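Local coordinates for protein HpcE (Thermus thermophilus, PDB 1WZO) that probably isomerises 2-hydroxyhepta-2,4-diene-1,7-dioate in aromatic catabolism, using a fold of the fumarylacetoacetate hydrolase family, at residues L121-Y134 with A145-V159. Sequence-based numbering, arbitrary orientation.
Sequences LGYTIANDLVARDY and AKGRDTFLPLGPFLV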
loop_
_atom_site.group_PDB
_atom_site.type_symbol
_atom_site.label_atom_id
_atom_site.label_comp_id
_atom_site.label_asym_id
_atom_site.label_seq_id
_atom_site.Cartn_x
_atom_site.Cartn_y
_atom_site.Cartn_z
ATOM N N LEU B 121 2.440 -20.002 -2.853
ATOM C CA LEU B 121 3.697 -19.506 -2.307
ATOM C C LEU B 121 4.094 -20.351 -1.100
ATOM O O LEU B 121 5.229 -20.810 -0.995
ATOM C CB LEU B 121 3.553 -18.040 -1.885
ATOM C CG LEU B 121 4.749 -17.391 -1.178
ATOM C CD1 LEU B 121 5.937 -17.323 -2.130
ATOM C CD2 LEU B 121 4.372 -15.994 -0.711
ATOM N N GLY B 122 3.148 -20.558 -0.191
ATOM C CA GLY B 122 3.428 -21.343 0.996
ATOM C C GLY B 122 2.199 -21.563 1.855
ATOM O O GLY B 122 1.075 -21.281 1.429
ATOM N N TYR B 123 2.417 -22.042 3.077
ATOM C CA TYR B 123 1.320 -22.340 3.994
ATOM C C TYR B 123 1.561 -21.775 5.383
ATOM O O TYR B 123 2.681 -21.420 5.733
ATOM C CB TYR B 123 1.148 -23.859 4.104
ATOM C CG TYR B 123 0.903 -24.541 2.780
ATOM C CD1 TYR B 123 -0.388 -24.672 2.272
ATOM C CD2 TYR B 123 1.967 -25.019 2.013
ATOM C CE1 TYR B 123 -0.615 -25.255 1.035
ATOM C CE2 TYR B 123 1.751 -25.606 0.770
ATOM C CZ TYR B 123 0.455 -25.718 0.287
ATOM O OH TYR B 123 0.230 -26.271 -0.952
ATOM N N THR B 124 0.493 -21.702 6.169
ATOM C CA THR B 124 0.576 -21.228 7.539
ATOM C C THR B 124 -0.615 -21.801 8.281
ATOM O O THR B 124 -1.425 -22.537 7.698
ATOM C CB THR B 124 0.585 -19.674 7.621
ATOM O OG1 THR B 124 0.910 -19.279 8.956
ATOM C CG2 THR B 124 -0.773 -19.088 7.245
ATOM N N ILE B 125 -0.711 -21.496 9.569
ATOM C CA ILE B 125 -1.810 -21.983 10.395
ATOM C C ILE B 125 -2.806 -20.851 10.645
ATOM O O ILE B 125 -2.414 -19.692 10.787
ATOM C CB ILE B 125 -1.309 -22.465 11.774
ATOM C CG1 ILE B 125 -0.230 -23.539 11.603
ATOM C CG2 ILE B 125 -2.479 -22.988 12.601
ATOM C CD1 ILE B 125 0.540 -23.816 12.883
ATOM N N ALA B 126 -4.087 -21.196 10.703
ATOM C CA ALA B 126 -5.124 -20.206 10.969
ATOM C C ALA B 126 -6.081 -20.716 12.033
ATOM O O ALA B 126 -6.344 -21.915 12.131
ATOM C CB ALA B 126 -5.907 -19.895 9.692
ATOM N N ASN B 127 -6.578 -19.793 12.844
ATOM C CA ASN B 127 -7.567 -20.116 13.857
ATOM C C ASN B 127 -8.799 -19.330 13.382
ATOM O O ASN B 127 -8.926 -18.134 13.656
ATOM C CB ASN B 127 -7.123 -19.621 15.234
ATOM C CG ASN B 127 -8.037 -20.112 16.333
ATOM O OD1 ASN B 127 -9.163 -20.537 16.064
ATOM N ND2 ASN B 127 -7.565 -20.053 17.579
ATOM N N ASP B 128 -9.685 -20.001 12.649
ATOM C CA ASP B 128 -10.883 -19.362 12.099
ATOM C C ASP B 128 -12.024 -19.386 13.114
ATOM O O ASP B 128 -12.973 -20.160 12.991
ATOM C CB ASP B 128 -11.270 -20.076 10.795
ATOM C CG ASP B 128 -12.540 -19.532 10.176
ATOM O OD1 ASP B 128 -12.764 -18.307 10.254
ATOM O OD2 ASP B 128 -13.306 -20.331 9.596
ATOM N N LEU B 129 -11.915 -18.521 14.116
ATOM C CA LEU B 129 -12.898 -18.446 15.189
ATOM C C LEU B 129 -14.308 -18.088 14.740
ATOM O O LEU B 129 -14.521 -17.451 13.703
ATOM C CB LEU B 129 -12.422 -17.460 16.265
ATOM C CG LEU B 129 -11.212 -17.919 17.092
ATOM C CD1 LEU B 129 -10.112 -16.859 17.077
ATOM C CD2 LEU B 129 -11.657 -18.210 18.521
ATOM N N VAL B 130 -15.278 -18.520 15.530
ATOM C CA VAL B 130 -16.668 -18.242 15.226
ATOM C C VAL B 130 -17.469 -18.113 16.510
ATOM O O VAL B 130 -17.200 -18.804 17.498
ATOM C CB VAL B 130 -17.297 -19.364 14.354
ATOM C CG1 VAL B 130 -17.185 -20.717 15.066
ATOM C CG2 VAL B 130 -18.768 -19.048 14.084
ATOM N N ALA B 131 -18.428 -17.194 16.506
ATOM C CA ALA B 131 -19.310 -17.009 17.651
ATOM C C ALA B 131 -20.642 -17.566 17.161
ATOM O O ALA B 131 -21.411 -16.873 16.484
ATOM C CB ALA B 131 -19.433 -15.537 18.000
ATOM N N ARG B 132 -20.899 -18.831 17.481
ATOM C CA ARG B 132 -22.119 -19.491 17.038
ATOM C C ARG B 132 -23.407 -18.807 17.482
ATOM O O ARG B 132 -24.463 -19.013 16.871
ATOM C CB ARG B 132 -22.105 -20.962 17.471
ATOM C CG ARG B 132 -21.022 -21.762 16.755
ATOM C CD ARG B 132 -21.188 -23.262 16.937
ATOM N NE ARG B 132 -20.216 -24.020 16.148
ATOM C CZ ARG B 132 -20.128 -23.975 14.820
ATOM N NH1 ARG B 132 -20.953 -23.208 14.117
ATOM N NH2 ARG B 132 -19.216 -24.706 14.191
ATOM N N ASP B 133 -23.320 -17.988 18.528
ATOM C CA ASP B 133 -24.481 -17.254 19.025
ATOM C C ASP B 133 -25.072 -16.424 17.895
ATOM O O ASP B 133 -26.286 -16.231 17.817
ATOM C CB ASP B 133 -24.088 -16.276 20.138
ATOM C CG ASP B 133 -23.504 -16.959 21.353
ATOM O OD1 ASP B 133 -22.472 -17.648 21.217
ATOM O OD2 ASP B 133 -24.077 -16.792 22.450
ATOM N N TYR B 134 -24.203 -15.936 17.016
ATOM C CA TYR B 134 -24.637 -15.072 15.931
ATOM C C TYR B 134 -24.846 -15.733 14.579
ATOM O O TYR B 134 -24.988 -15.043 13.576
ATOM C CB TYR B 134 -23.649 -13.906 15.795
ATOM C CG TYR B 134 -23.247 -13.299 17.128
ATOM C CD1 TYR B 134 -24.204 -13.006 18.103
ATOM C CD2 TYR B 134 -21.910 -13.030 17.418
ATOM C CE1 TYR B 134 -23.832 -12.463 19.338
ATOM C CE2 TYR B 134 -21.532 -12.487 18.641
ATOM C CZ TYR B 134 -22.494 -12.210 19.596
ATOM O OH TYR B 134 -22.111 -11.695 20.811
ATOM N N ALA B 145 -20.648 -13.138 12.886
ATOM C CA ALA B 145 -20.195 -14.304 13.647
ATOM C C ALA B 145 -18.742 -14.696 13.387
ATOM O O ALA B 145 -18.083 -15.267 14.257
ATOM C CB ALA B 145 -21.099 -15.501 13.330
ATOM N N LYS B 146 -18.245 -14.379 12.199
ATOM C CA LYS B 146 -16.892 -14.765 11.799
ATOM C C LYS B 146 -15.913 -13.622 11.569
ATOM O O LYS B 146 -14.709 -13.792 11.772
ATOM C CB LYS B 146 -16.953 -15.571 10.498
ATOM C CG LYS B 146 -17.892 -16.759 10.514
ATOM C CD LYS B 146 -17.249 -17.968 11.167
ATOM C CE LYS B 146 -16.130 -18.533 10.303
ATOM N NZ LYS B 146 -15.451 -19.675 10.982
ATOM N N GLY B 147 -16.430 -12.472 11.138
ATOM C CA GLY B 147 -15.571 -11.342 10.816
ATOM C C GLY B 147 -15.275 -10.307 11.879
ATOM O O GLY B 147 -14.973 -9.154 11.554
ATOM N N ARG B 148 -15.336 -10.711 13.142
ATOM C CA ARG B 148 -15.071 -9.804 14.252
ATOM C C ARG B 148 -13.575 -9.524 14.422
ATOM O O ARG B 148 -12.737 -10.348 14.052
ATOM C CB ARG B 148 -15.622 -10.406 15.548
ATOM C CG ARG B 148 -17.043 -10.954 15.421
ATOM C CD ARG B 148 -17.518 -11.552 16.736
ATOM N NE ARG B 148 -17.845 -10.524 17.723
ATOM C CZ ARG B 148 -18.968 -9.811 17.718
ATOM N NH1 ARG B 148 -19.879 -10.008 16.778
ATOM N NH2 ARG B 148 -19.180 -8.899 18.660
ATOM N N ASP B 149 -13.243 -8.358 14.973
ATOM C CA ASP B 149 -11.842 -8.014 15.211
ATOM C C ASP B 149 -11.176 -9.120 16.055
ATOM O O ASP B 149 -11.756 -9.611 17.029
ATOM C CB ASP B 149 -11.726 -6.681 15.957
ATOM C CG ASP B 149 -12.085 -5.472 15.088
ATOM O OD1 ASP B 149 -12.272 -5.622 13.861
ATOM O OD2 ASP B 149 -12.166 -4.357 15.650
ATOM N N THR B 150 -9.966 -9.495 15.654
ATOM C CA THR B 150 -9.139 -10.524 16.299
ATOM C C THR B 150 -9.588 -11.965 16.094
ATOM O O THR B 150 -8.992 -12.875 16.673
ATOM C CB THR B 150 -8.982 -10.329 17.840
ATOM O OG1 THR B 150 -10.174 -10.757 18.516
ATOM C CG2 THR B 150 -8.666 -8.878 18.179
ATOM N N PHE B 151 -10.611 -12.189 15.273
ATOM C CA PHE B 151 -11.080 -13.552 15.066
ATOM C C PHE B 151 -10.320 -14.382 14.036
ATOM O O PHE B 151 -10.804 -15.430 13.603
ATOM C CB PHE B 151 -12.582 -13.576 14.748
ATOM C CG PHE B 151 -13.453 -13.792 15.962
ATOM C CD1 PHE B 151 -14.660 -14.476 15.857
ATOM C CD2 PHE B 151 -13.045 -13.337 17.218
ATOM C CE1 PHE B 151 -15.456 -14.715 16.989
ATOM C CE2 PHE B 151 -13.829 -13.566 18.355
ATOM C CZ PHE B 151 -15.036 -14.258 18.239
ATOM N N LEU B 152 -9.136 -13.925 13.638
ATOM C CA LEU B 152 -8.339 -14.709 12.703
ATOM C C LEU B 152 -6.849 -14.743 13.017
ATOM O O LEU B 152 -6.037 -14.125 12.326
ATOM C CB LEU B 152 -8.543 -14.263 11.244
ATOM C CG LEU B 152 -7.826 -15.170 10.225
ATOM C CD1 LEU B 152 -8.233 -16.629 10.462
ATOM C CD2 LEU B 152 -8.176 -14.750 8.783
ATOM N N PRO B 153 -6.474 -15.424 14.108
ATOM C CA PRO B 153 -5.042 -15.494 14.411
ATOM C C PRO B 153 -4.425 -16.148 13.170
ATOM O O PRO B 153 -5.048 -17.013 12.556
ATOM C CB PRO B 153 -5.002 -16.406 15.633
ATOM C CG PRO B 153 -6.257 -15.989 16.377
ATOM C CD PRO B 153 -7.287 -15.856 15.262
ATOM N N LEU B 154 -3.228 -15.731 12.782
ATOM C CA LEU B 154 -2.606 -16.298 11.592
ATOM C C LEU B 154 -1.093 -16.321 11.733
ATOM O O LEU B 154 -0.475 -15.303 12.043
ATOM C CB LEU B 154 -2.990 -15.483 10.347
ATOM C CG LEU B 154 -2.572 -16.037 8.981
ATOM C CD1 LEU B 154 -3.490 -17.185 8.610
ATOM C CD2 LEU B 154 -2.652 -14.950 7.911
ATOM N N GLY B 155 -0.503 -17.492 11.504
ATOM C CA GLY B 155 0.940 -17.619 11.602
ATOM C C GLY B 155 1.349 -18.872 12.356
ATOM O O GLY B 155 0.609 -19.856 12.375
ATOM N N PRO B 156 2.519 -18.856 13.013
ATOM C CA PRO B 156 3.421 -17.700 13.041
ATOM C C PRO B 156 4.323 -17.569 11.819
ATOM O O PRO B 156 4.982 -16.546 11.637
ATOM C CB PRO B 156 4.219 -17.922 14.329
ATOM C CG PRO B 156 4.290 -19.418 14.425
ATOM C CD PRO B 156 2.885 -19.835 14.056
ATOM N N PHE B 157 4.335 -18.589 10.967
ATOM C CA PHE B 157 5.213 -18.562 9.802
ATOM C C PHE B 157 4.561 -18.697 8.438
ATOM O O PHE B 157 3.445 -19.196 8.301
ATOM C CB PHE B 157 6.250 -19.690 9.893
ATOM C CG PHE B 157 6.890 -19.830 11.240
ATOM C CD1 PHE B 157 6.593 -20.920 12.049
ATOM C CD2 PHE B 157 7.795 -18.881 11.695
ATOM C CE1 PHE B 157 7.194 -21.067 13.297
ATOM C CE2 PHE B 157 8.398 -19.019 12.941
ATOM C CZ PHE B 157 8.096 -20.114 13.741
ATOM N N LEU B 158 5.293 -18.236 7.432
ATOM C CA LEU B 158 4.891 -18.384 6.045
ATOM C C LEU B 158 5.887 -19.460 5.624
ATOM O O LEU B 158 7.041 -19.162 5.302
ATOM C CB LEU B 158 5.132 -17.107 5.240
ATOM C CG LEU B 158 4.979 -17.294 3.725
ATOM C CD1 LEU B 158 3.646 -17.953 3.406
ATOM C CD2 LEU B 158 5.095 -15.935 3.024
ATOM N N VAL B 159 5.443 -20.711 5.675
ATOM C CA VAL B 159 6.287 -21.848 5.336
ATOM C C VAL B 159 6.332 -22.099 3.834
ATOM O O VAL B 159 5.346 -22.525 3.228
ATOM C CB VAL B 159 5.793 -23.111 6.063
ATOM C CG1 VAL B 159 6.778 -24.262 5.854
ATOM C CG2 VAL B 159 5.622 -22.806 7.545
#
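Asp128 and Lys146 meet in a buried salt bridge, Lys146 NZ lying 2.6 Å from Asp128 OD2 and 55° out of the carboxylate plane. The lysine chain, bent at chi2 and chi3, passes tightly over Val130, its CD 3.5 Å from Val130 CG2. Asp128 OD1 pairs with Lys73, whose NZ also donates to Lys146 O and Phe151 O. Beside this cluster the Phe151 ring is sandwiched: Leu129 CB makes a CH-pi contact on one face, 4.0 Å from the centroid, and Arg148 CD lies over the other. Further along, strands 121-127 and 152-159 form an antiparallel pairing within the fumarylacetoacetate hydrolase-type fold, broken by a corner at Pro156, which follows a cis peptide bond. There Thr124 chi1 (-170°) turns OG1 across the corner to donate to Phe157 O at 2.6 Å, tilted from the carbonyl plane. The margins are partly exposed: Leu121 meets Leu158 through one methyl pair, and Tyr134 CE2 lies over one face of the Arg148 guanidinium, whose NH1 bonds to Arg144 O. With Asp128 cut back to an alanine, the ammonium groups of Lys146 and Lys73 would probably lose their shared carboxylate. Two lysines converging on one buried acid imply mutual charge compensation, tying segments 121-134 and 145-159 together.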